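Local coordinates for HIAXHD3 (Humicola insolens, PDB 3ZXK), which acts as a family 43 exo-arabinofuranosidase on side chains, and gains endo-xylanase activity when its active site is engineered, at residues N202-L206 / G222-Y228; I376-S382 / R460-T466; A407-G411 / T478-S482. All coordinates share one frame; numbering follows the deposited sequence.

Contact 1 (N202-L206 / G222-Y228); sequences NYYIL and GSPFGPY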
loop_
_atom_site.group_PDB
_atom_site.type_symbol
_atom_site.label_atom_id
_atom_site.label_comp_id
_atom_site.label_asym_id
_atom_site.label_seq_id
_atom_site.Cartn_x
_atom_site.Cartn_y
_atom_site.Cartn_z
ATOM N N ASN A 202 16.515 -20.468 -17.846
ATOM C CA ASN A 202 17.115 -19.162 -18.082
ATOM C C ASN A 202 16.834 -18.149 -16.974
ATOM O O ASN A 202 15.837 -18.259 -16.282
ATOM C CB ASN A 202 16.588 -18.601 -19.404
ATOM C CG ASN A 202 17.113 -19.343 -20.614
ATOM O OD1 ASN A 202 18.314 -19.559 -20.754
ATOM N ND2 ASN A 202 16.213 -19.721 -21.506
ATOM N N TYR A 203 17.691 -17.145 -16.847
ATOM C CA TYR A 203 17.495 -16.086 -15.856
ATOM C C TYR A 203 17.007 -14.813 -16.519
ATOM O O TYR A 203 17.571 -14.357 -17.509
ATOM C CB TYR A 203 18.790 -15.802 -15.081
ATOM C CG TYR A 203 19.239 -17.008 -14.290
ATOM C CD1 TYR A 203 20.046 -17.983 -14.871
ATOM C CD2 TYR A 203 18.816 -17.195 -12.956
ATOM C CE1 TYR A 203 20.433 -19.121 -14.180
ATOM C CE2 TYR A 203 19.202 -18.331 -12.240
ATOM C CZ TYR A 203 20.029 -19.281 -12.855
ATOM O OH TYR A 203 20.431 -20.441 -12.193
ATOM N N TYR A 204 15.946 -14.267 -15.958
ATOM C CA TYR A 204 15.345 -13.034 -16.426
ATOM C C TYR A 204 15.296 -12.023 -15.290
ATOM O O TYR A 204 15.043 -12.361 -14.115
ATOM C CB TYR A 204 13.924 -13.281 -16.948
ATOM C CG TYR A 204 13.849 -14.193 -18.158
ATOM C CD1 TYR A 204 13.885 -15.566 -18.012
ATOM C CD2 TYR A 204 13.745 -13.673 -19.462
ATOM C CE1 TYR A 204 13.819 -16.408 -19.103
ATOM C CE2 TYR A 204 13.654 -14.516 -20.572
ATOM C CZ TYR A 204 13.735 -15.895 -20.378
ATOM O OH TYR A 204 13.657 -16.782 -21.420
ATOM N N ILE A 205 15.454 -10.761 -15.658
ATOM C CA ILE A 205 15.238 -9.670 -14.710
ATOM C C ILE A 205 14.342 -8.661 -15.408
ATOM O O ILE A 205 14.615 -8.268 -16.536
ATOM C CB ILE A 205 16.562 -8.985 -14.256
ATOM C CG1 ILE A 205 17.480 -9.989 -13.547
ATOM C CG2 ILE A 205 16.243 -7.808 -13.340
ATOM C CD1 ILE A 205 18.897 -9.504 -13.333
ATOM N N LEU A 206 13.251 -8.276 -14.763
ATOM C CA LEU A 206 12.421 -7.192 -15.262
ATOM C C LEU A 206 12.844 -5.902 -14.598
ATOM O O LEU A 206 13.018 -5.859 -13.371
ATOM C CB LEU A 206 10.951 -7.458 -14.937
ATOM C CG LEU A 206 10.089 -7.859 -16.125
ATOM C CD1 LEU A 206 10.524 -9.228 -16.652
ATOM C CD2 LEU A 206 8.610 -7.836 -15.711
ATOM N N GLY A 222 23.627 -17.757 -19.251
ATOM C CA GLY A 222 22.875 -18.742 -18.486
ATOM C C GLY A 222 23.252 -18.754 -17.012
ATOM O O GLY A 222 22.753 -19.594 -16.274
ATOM N N SER A 223 24.147 -17.848 -16.594
ATOM C CA SER A 223 24.453 -17.607 -15.168
ATOM C C SER A 223 23.528 -16.544 -14.577
ATOM O O SER A 223 23.202 -15.575 -15.261
ATOM C CB SER A 223 25.879 -17.065 -15.009
ATOM O OG SER A 223 26.144 -16.673 -13.670
ATOM N N PRO A 224 23.170 -16.674 -13.285
ATOM C CA PRO A 224 22.412 -15.606 -12.635
ATOM C C PRO A 224 23.161 -14.276 -12.601
ATOM O O PRO A 224 22.533 -13.232 -12.517
ATOM C CB PRO A 224 22.211 -16.124 -11.195
ATOM C CG PRO A 224 23.200 -17.239 -11.029
ATOM C CD PRO A 224 23.385 -17.829 -12.401
ATOM N N PHE A 225 24.490 -14.317 -12.704
ATOM C CA PHE A 225 25.291 -13.113 -12.687
ATOM C C PHE A 225 25.392 -12.470 -14.067
ATOM O O PHE A 225 25.973 -11.388 -14.207
ATOM C CB PHE A 225 26.686 -13.416 -12.113
ATOM C CG PHE A 225 26.648 -13.906 -10.691
ATOM C CD1 PHE A 225 26.181 -13.076 -9.676
ATOM C CD2 PHE A 225 27.042 -15.207 -10.365
ATOM C CE1 PHE A 225 26.117 -13.525 -8.364
ATOM C CE2 PHE A 225 27.007 -15.647 -9.051
ATOM C CZ PHE A 225 26.532 -14.812 -8.053
ATOM N N GLY A 226 24.808 -13.110 -15.085
ATOM C CA GLY A 226 24.761 -12.508 -16.413
ATOM C C GLY A 226 26.108 -12.531 -17.115
ATOM O O GLY A 226 26.841 -13.510 -17.012
ATOM N N PRO A 227 26.460 -11.455 -17.847
ATOM C CA PRO A 227 25.719 -10.206 -18.072
ATOM C C PRO A 227 24.373 -10.418 -18.752
ATOM O O PRO A 227 24.088 -11.520 -19.262
ATOM C CB PRO A 227 26.647 -9.390 -18.981
ATOM C CG PRO A 227 27.615 -10.370 -19.546
ATOM C CD PRO A 227 27.759 -11.465 -18.552
ATOM N N TYR A 228 23.557 -9.371 -18.748
ATOM C CA TYR A 228 22.215 -9.460 -19.295
ATOM C C TYR A 228 22.064 -8.595 -20.512
ATOM O O TYR A 228 22.647 -7.512 -20.579
ATOM C CB TYR A 228 21.210 -9.002 -18.256
ATOM C CG TYR A 228 21.001 -10.001 -17.132
ATOM C CD1 TYR A 228 21.920 -10.130 -16.085
ATOM C CD2 TYR A 228 19.867 -10.800 -17.109
ATOM C CE1 TYR A 228 21.706 -11.048 -15.052
ATOM C CE2 TYR A 228 19.642 -11.724 -16.088
ATOM C CZ TYR A 228 20.568 -11.857 -15.069
ATOM O OH TYR A 228 20.338 -12.761 -14.045
#
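Pro224 runs along the Tyr203 side chain in the same direction, spread across one face of the tyrosine ring. Pro224 CD sits 4.0 Å from the centroid of the Tyr203 ring and makes a CH-pi contact, while Pro224 N stands above the same ring nearer its rim. At the ring edge, close to the plane, Tyr203 CE1 comes within 3.2 Å of Gly222 O, a close approach of the ring's C-H edge to a carbonyl oxygen, with no conventional hydrogen bond. The phenol oxygen of Tyr203 points beyond this loop and bonds to Asp149.

A second CH-pi contact joins Ile205 to Tyr228. The CG1 branch of Ile205 leaves beside the backbone N and runs on extended (chi2 168°), which carries CD1 out over the Tyr228 ring. CD1 of Ile205 is 3.6 Å from the Tyr228 ring centroid and 22° off the normal, and the isoleucine stands roughly perpendicular to the tyrosine.

Both pairs belong to one blade of the five-bladed beta-propeller of family 43. Strand 202-209 is next to strand 213-219, and residues 222-227 lie in the connection to strand 228-232, which Tyr228 begins.

Bonds within the connection brace it. Tyr228 OH donates to Pro224 O at 2.7 Å, approaching 37° out of the carbonyl plane, although that oxygen lies in the plane of the tyrosine ring. The same hydroxyl oxygen, Tyr228 OH, is 3.6 Å from Tyr203 CB, which brings the two aromatic contacts together. A type I turn runs from Ser223 to Gly226, closed by Gly226 N to Ser223 O at 2.9 Å. Within it Phe225 N donates to Ser223 OG at 3.0 Å, an ST turn. On the flank facing the neighbouring blade, Pro224 touches Tyr155 and Ile205 touches Val165.

Contact 2 (I376-S382 / R460-T466); sequences IAGPKAS and RIDADIT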
loop_
_atom_site.group_PDB
_atom_site.type_symbol
_atom_site.label_atom_id
_atom_site.label_comp_id
_atom_site.label_asym_id
_atom_site.label_seq_id
_atom_site.Cartn_x
_atom_site.Cartn_y
_atom_site.Cartn_z
ATOM N N ILE A 376 -8.386 4.279 -0.130
ATOM C CA ILE A 376 -9.657 4.612 -0.773
ATOM C C ILE A 376 -9.785 3.743 -2.046
ATOM O O ILE A 376 -8.858 3.706 -2.869
ATOM C CB ILE A 376 -9.688 6.123 -1.145
ATOM C CG1 ILE A 376 -9.559 7.031 0.117
ATOM C CG2 ILE A 376 -10.981 6.447 -1.901
ATOM C CD1 ILE A 376 -9.309 8.500 -0.190
ATOM N N ALA A 377 -10.934 3.093 -2.231
ATOM C CA ALA A 377 -11.170 2.366 -3.475
ATOM C C ALA A 377 -11.778 3.303 -4.506
ATOM O O ALA A 377 -12.604 4.139 -4.189
ATOM C CB ALA A 377 -12.068 1.147 -3.252
ATOM N N GLY A 378 -11.353 3.159 -5.757
ATOM C CA GLY A 378 -11.756 4.084 -6.792
ATOM C C GLY A 378 -12.794 3.522 -7.732
ATOM O O GLY A 378 -13.071 2.329 -7.727
ATOM N N PRO A 379 -13.330 4.385 -8.595
ATOM C CA PRO A 379 -12.885 5.787 -8.727
ATOM C C PRO A 379 -13.451 6.774 -7.695
ATOM O O PRO A 379 -12.874 7.855 -7.540
ATOM C CB PRO A 379 -13.361 6.165 -10.139
ATOM C CG PRO A 379 -14.571 5.293 -10.354
ATOM C CD PRO A 379 -14.244 3.977 -9.687
ATOM N N LYS A 380 -14.557 6.416 -7.026
ATOM C CA LYS A 380 -15.186 7.287 -6.017
ATOM C C LYS A 380 -15.724 6.458 -4.875
ATOM O O LYS A 380 -16.355 5.435 -5.101
ATOM C CB LYS A 380 -16.344 8.110 -6.609
ATOM C CG LYS A 380 -16.020 8.828 -7.898
ATOM C CD LYS A 380 -17.198 9.707 -8.317
ATOM C CE LYS A 380 -16.915 10.442 -9.618
ATOM N NZ LYS A 380 -18.088 11.259 -10.077
ATOM N N ALA A 381 -15.491 6.916 -3.651
ATOM C CA ALA A 381 -15.957 6.196 -2.466
ATOM C C ALA A 381 -16.241 7.132 -1.321
ATOM O O ALA A 381 -15.606 8.194 -1.193
ATOM C CB ALA A 381 -14.945 5.143 -2.012
ATOM N N SER A 382 -17.172 6.699 -0.482
ATOM C CA SER A 382 -17.524 7.431 0.709
ATOM C C SER A 382 -16.979 6.651 1.892
ATOM O O SER A 382 -17.156 5.446 1.943
ATOM C CB SER A 382 -19.048 7.521 0.805
ATOM O OG SER A 382 -19.410 8.323 1.889
ATOM N N ARG A 460 -18.446 11.684 7.664
ATOM C CA ARG A 460 -18.433 11.152 6.313
ATOM C C ARG A 460 -17.562 11.938 5.353
ATOM O O ARG A 460 -17.658 13.158 5.282
ATOM C CB ARG A 460 -19.884 11.104 5.796
ATOM C CG ARG A 460 -20.082 10.714 4.326
ATOM C CD ARG A 460 -21.551 10.489 3.988
ATOM N NE ARG A 460 -21.794 10.950 2.624
ATOM C CZ ARG A 460 -22.983 11.319 2.157
ATOM N NH1 ARG A 460 -24.060 11.213 2.921
ATOM N NH2 ARG A 460 -23.092 11.755 0.908
ATOM N N ILE A 461 -16.739 11.216 4.599
ATOM C CA ILE A 461 -15.840 11.813 3.603
ATOM C C ILE A 461 -16.211 11.238 2.234
ATOM O O ILE A 461 -16.093 10.019 2.012
ATOM C CB ILE A 461 -14.353 11.490 3.895
ATOM C CG1 ILE A 461 -13.885 12.004 5.270
ATOM C CG2 ILE A 461 -13.439 12.062 2.814
ATOM C CD1 ILE A 461 -12.492 11.539 5.650
ATOM N N ASP A 462 -16.631 12.084 1.303
ATOM C CA ASP A 462 -16.958 11.591 -0.066
ATOM C C ASP A 462 -15.795 12.007 -0.958
ATOM O O ASP A 462 -15.664 13.183 -1.308
ATOM C CB ASP A 462 -18.266 12.204 -0.617
ATOM C CG ASP A 462 -19.525 11.617 0.002
ATOM O OD1 ASP A 462 -19.413 10.908 1.026
ATOM O OD2 ASP A 462 -20.639 11.902 -0.532
ATOM N N ALA A 463 -14.958 11.039 -1.326
ATOM C CA ALA A 463 -13.751 11.308 -2.092
ATOM C C ALA A 463 -13.847 10.904 -3.548
ATOM O O ALA A 463 -14.276 9.821 -3.883
ATOM C CB ALA A 463 -12.576 10.571 -1.477
ATOM N N ASP A 464 -13.382 11.772 -4.419
ATOM C CA ASP A 464 -13.289 11.427 -5.828
ATOM C C ASP A 464 -11.818 11.237 -6.159
ATOM O O ASP A 464 -11.022 12.199 -6.061
ATOM C CB ASP A 464 -13.891 12.563 -6.676
ATOM C CG ASP A 464 -13.874 12.255 -8.179
ATOM O OD1 ASP A 464 -13.492 11.134 -8.537
ATOM O OD2 ASP A 464 -14.232 13.124 -8.996
ATOM N N ILE A 465 -11.432 10.009 -6.491
ATOM C CA ILE A 465 -10.052 9.715 -6.886
ATOM C C ILE A 465 -9.958 9.355 -8.364
ATOM O O ILE A 465 -8.990 8.713 -8.794
ATOM C CB ILE A 465 -9.329 8.672 -5.978
ATOM C CG1 ILE A 465 -10.103 7.343 -5.854
ATOM C CG2 ILE A 465 -9.093 9.299 -4.605
ATOM C CD1 ILE A 465 -9.280 6.167 -5.337
ATOM N N THR A 466 -10.948 9.760 -9.151
ATOM C CA THR A 466 -10.865 9.527 -10.602
ATOM C C THR A 466 -9.514 10.057 -11.113
ATOM O O THR A 466 -9.163 11.189 -10.803
ATOM C CB THR A 466 -12.009 10.257 -11.339
ATOM O OG1 THR A 466 -13.269 9.819 -10.810
ATOM C CG2 THR A 466 -11.969 9.964 -12.846
#
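Lys380 lies alongside Asp464, its extended chain overlapping the carboxylate with CG 3.5 Å from Asp464 OD1. The ammonium does not close a salt bridge: Lys380 NZ stays 4.4 Å from Asp464 OD2. Asp464 OD1 is instead held by Thr466, whose OG1 donates to its syn lone pair at 2.6 Å. Thr466 N reaches that oxygen from above the carboxylate plane, forming an Asx turn.

At the far end, Ser382 OG, placed anti to its own backbone N (chi1 -175°), donates to Asp462 OD1 at 2.7 Å. Arg460 grips Asp462 side-on through NE and NH2, one nitrogen to each oxygen. This two-nitrogen salt bridge should restrain the carboxylate's rotation, with Ser382 OG adding a bond to OD1 from the face opposite Arg460 NE. Arg460 also makes cation-pi contacts with Tyr480 and Tyr489.

The apolar part is built by Ile465 and Ile376. Ile465 CD1 packs 3.5 Å from Gly378 CA and 3.8 Å from Ile376 CG2, and Ile376 CD1 also meets Ala463 CB. Ile465 N donates to Pro379 O at 2.8 Å, just after the cis peptide that precedes this proline.

Ala381 and Ala463 form a hydrogen-bonded pair, flanked by the non-hydrogen-bonded pairs Lys380-Asp464 and Ser382-Asp462. With segment axes at 177°, this is regular antiparallel pairing of strands 380-388 and 457-464 inside one sheet of the concanavalin A-like beta-sandwich.

Contact 3 (A407-G411 / T478-S482); sequences AAYIG and TFYYS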
loop_
_atom_site.group_PDB
_atom_site.type_symbol
_atom_site.label_atom_id
_atom_site.label_comp_id
_atom_site.label_asym_id
_atom_site.label_seq_id
_atom_site.Cartn_x
_atom_site.Cartn_y
_atom_site.Cartn_z
ATOM N N ALA A 407 -4.058 17.958 2.968
ATOM C CA ALA A 407 -5.113 17.242 3.692
ATOM C C ALA A 407 -6.258 18.148 4.172
ATOM O O ALA A 407 -6.126 19.354 4.250
ATOM C CB ALA A 407 -4.488 16.505 4.865
ATOM N N ALA A 408 -7.374 17.541 4.564
ATOM C CA ALA A 408 -8.513 18.257 5.138
ATOM C C ALA A 408 -9.234 17.252 5.990
ATOM O O ALA A 408 -9.103 16.031 5.773
ATOM C CB ALA A 408 -9.462 18.787 4.049
ATOM N N TYR A 409 -10.027 17.746 6.934
ATOM C CA TYR A 409 -10.787 16.874 7.801
ATOM C C TYR A 409 -12.092 17.486 8.276
ATOM O O TYR A 409 -12.265 18.707 8.206
ATOM C CB TYR A 409 -9.963 16.400 8.987
ATOM C CG TYR A 409 -9.562 17.384 10.079
ATOM C CD1 TYR A 409 -10.511 17.879 11.010
ATOM C CD2 TYR A 409 -8.225 17.743 10.263
ATOM C CE1 TYR A 409 -10.132 18.708 12.061
ATOM C CE2 TYR A 409 -7.827 18.565 11.311
ATOM C CZ TYR A 409 -8.798 19.062 12.194
ATOM O OH TYR A 409 -8.450 19.828 13.266
ATOM N N ILE A 410 -13.011 16.618 8.713
ATOM C CA ILE A 410 -14.182 17.051 9.453
ATOM C C ILE A 410 -14.049 16.372 10.822
ATOM O O ILE A 410 -13.659 15.189 10.918
ATOM C CB ILE A 410 -15.509 16.690 8.752
ATOM C CG1 ILE A 410 -16.683 17.339 9.504
ATOM C CG2 ILE A 410 -15.658 15.176 8.588
ATOM C CD1 ILE A 410 -17.990 17.292 8.743
ATOM N N GLY A 411 -14.305 17.108 11.891
ATOM C CA GLY A 411 -14.070 16.534 13.206
ATOM C C GLY A 411 -14.679 17.339 14.305
ATOM O O GLY A 411 -15.538 18.206 14.073
ATOM N N THR A 478 -15.775 16.118 -0.524
ATOM C CA THR A 478 -16.717 16.829 0.362
ATOM C C THR A 478 -16.900 16.095 1.696
ATOM O O THR A 478 -16.650 14.893 1.789
ATOM C CB THR A 478 -18.070 17.085 -0.318
ATOM O OG1 THR A 478 -18.599 15.870 -0.858
ATOM C CG2 THR A 478 -17.885 18.130 -1.458
ATOM N N PHE A 479 -17.290 16.841 2.730
ATOM C CA PHE A 479 -17.369 16.334 4.090
ATOM C C PHE A 479 -18.777 16.539 4.667
ATOM O O PHE A 479 -19.421 17.568 4.402
ATOM C CB PHE A 479 -16.342 17.053 4.977
ATOM C CG PHE A 479 -14.896 16.803 4.580
ATOM C CD1 PHE A 479 -14.253 17.589 3.617
ATOM C CD2 PHE A 479 -14.173 15.779 5.181
ATOM C CE1 PHE A 479 -12.934 17.342 3.241
ATOM C CE2 PHE A 479 -12.850 15.538 4.826
ATOM C CZ PHE A 479 -12.231 16.304 3.842
ATOM N N TYR A 480 -19.237 15.570 5.457
ATOM C CA TYR A 480 -20.585 15.589 6.032
ATOM C C TYR A 480 -20.559 15.050 7.455
ATOM O O TYR A 480 -19.655 14.298 7.814
ATOM C CB TYR A 480 -21.525 14.687 5.212
ATOM C CG TYR A 480 -21.513 14.970 3.731
ATOM C CD1 TYR A 480 -20.447 14.523 2.944
ATOM C CD2 TYR A 480 -22.549 15.695 3.113
ATOM C CE1 TYR A 480 -20.396 14.775 1.609
ATOM C CE2 TYR A 480 -22.508 15.960 1.747
ATOM C CZ TYR A 480 -21.400 15.503 1.013
ATOM O OH TYR A 480 -21.253 15.723 -0.331
ATOM N N TYR A 481 -21.543 15.462 8.250
ATOM C CA TYR A 481 -21.729 14.865 9.561
ATOM C C TYR A 481 -23.173 14.470 9.756
ATOM O O TYR A 481 -24.056 15.006 9.090
ATOM C CB TYR A 481 -21.287 15.827 10.679
ATOM C CG TYR A 481 -22.178 17.059 10.796
ATOM C CD1 TYR A 481 -23.325 17.062 11.617
ATOM C CD2 TYR A 481 -21.886 18.222 10.085
ATOM C CE1 TYR A 481 -24.149 18.178 11.695
ATOM C CE2 TYR A 481 -22.690 19.350 10.201
ATOM C CZ TYR A 481 -23.831 19.319 10.990
ATOM O OH TYR A 481 -24.639 20.448 11.104
ATOM N N SER A 482 -23.371 13.509 10.655
ATOM C CA SER A 482 -24.686 13.135 11.164
ATOM C C SER A 482 -24.673 13.069 12.676
ATOM O O SER A 482 -23.803 12.445 13.285
ATOM C CB SER A 482 -25.164 11.791 10.609
ATOM O OG SER A 482 -26.402 11.428 11.205
#
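Phe479 and Ile410 run antiparallel past one another, and together with Ala408 they make the tight part of this contact. Ile410 CG2 lies 3.8 Å from Phe479 CD2. At the other end of the ring, Phe479 CZ is 3.7 Å from Ala408 CB, while the backbone of Ala408 and Tyr409 meets the same ring obliquely. Phe479 CG stands beside its backbone N (chi1 -64°), and from there the ring runs back along residues 408-410.

Ile410 makes a second contact with its other branch. CG1 is anti to the backbone N (chi1 -173°), and from it CD1 extends to 3.5 Å from Tyr480 O. The same methyl lies near the plane of the Tyr481 ring, at its edge, with CD1 4.1 Å from Tyr481 CB.

Here the packing thins out: the Tyr481 side chain starts toward the opposing strand, but its ring leads away. Tyr480 is directed to the far side of its strand and is partly exposed. There its OH shares a 2.7 Å hydrogen bond with Thr478 OG1. No hydrogen bond crosses the contact, and the segment axes come no closer than 7.4 Å at an angle of 13°. Evidence of this kind marks face-to-face packing of two sheets rather than strand pairing.

Strand 406-415 lies between 396-403 and 418-429, strand 476-482 between 457-464 and 490-497. Phe479 also touches Met423 and Ile461, and Ala408 touches Phe496, so the cluster occupies the interior between the two sandwich sheets.

Overall arrangement
Contact 1 belongs to the family 43 beta-propeller, whereas contacts 2 and 3 lie on the other side of the chain's centre in the concanavalin A-like domain; the centres of contacts 1 and 2 are about 43 Å apart. Contacts 2 and 3 touch through neighbouring strands 457-464 and 476-482, where Asp462 N probably bonds to Thr478 O at 2.9 Å. Contact 2 works within a sheet, by backbone bonds, polar and charged groups on one face, and a small apolar cluster. Contact 3 works between sheets, buried and mainly apolar, without hydrogen bonds across it. Contact 1, partly buried, also lacks these, but relies on CH-pi contacts between a strand and the loop and strand start that follow.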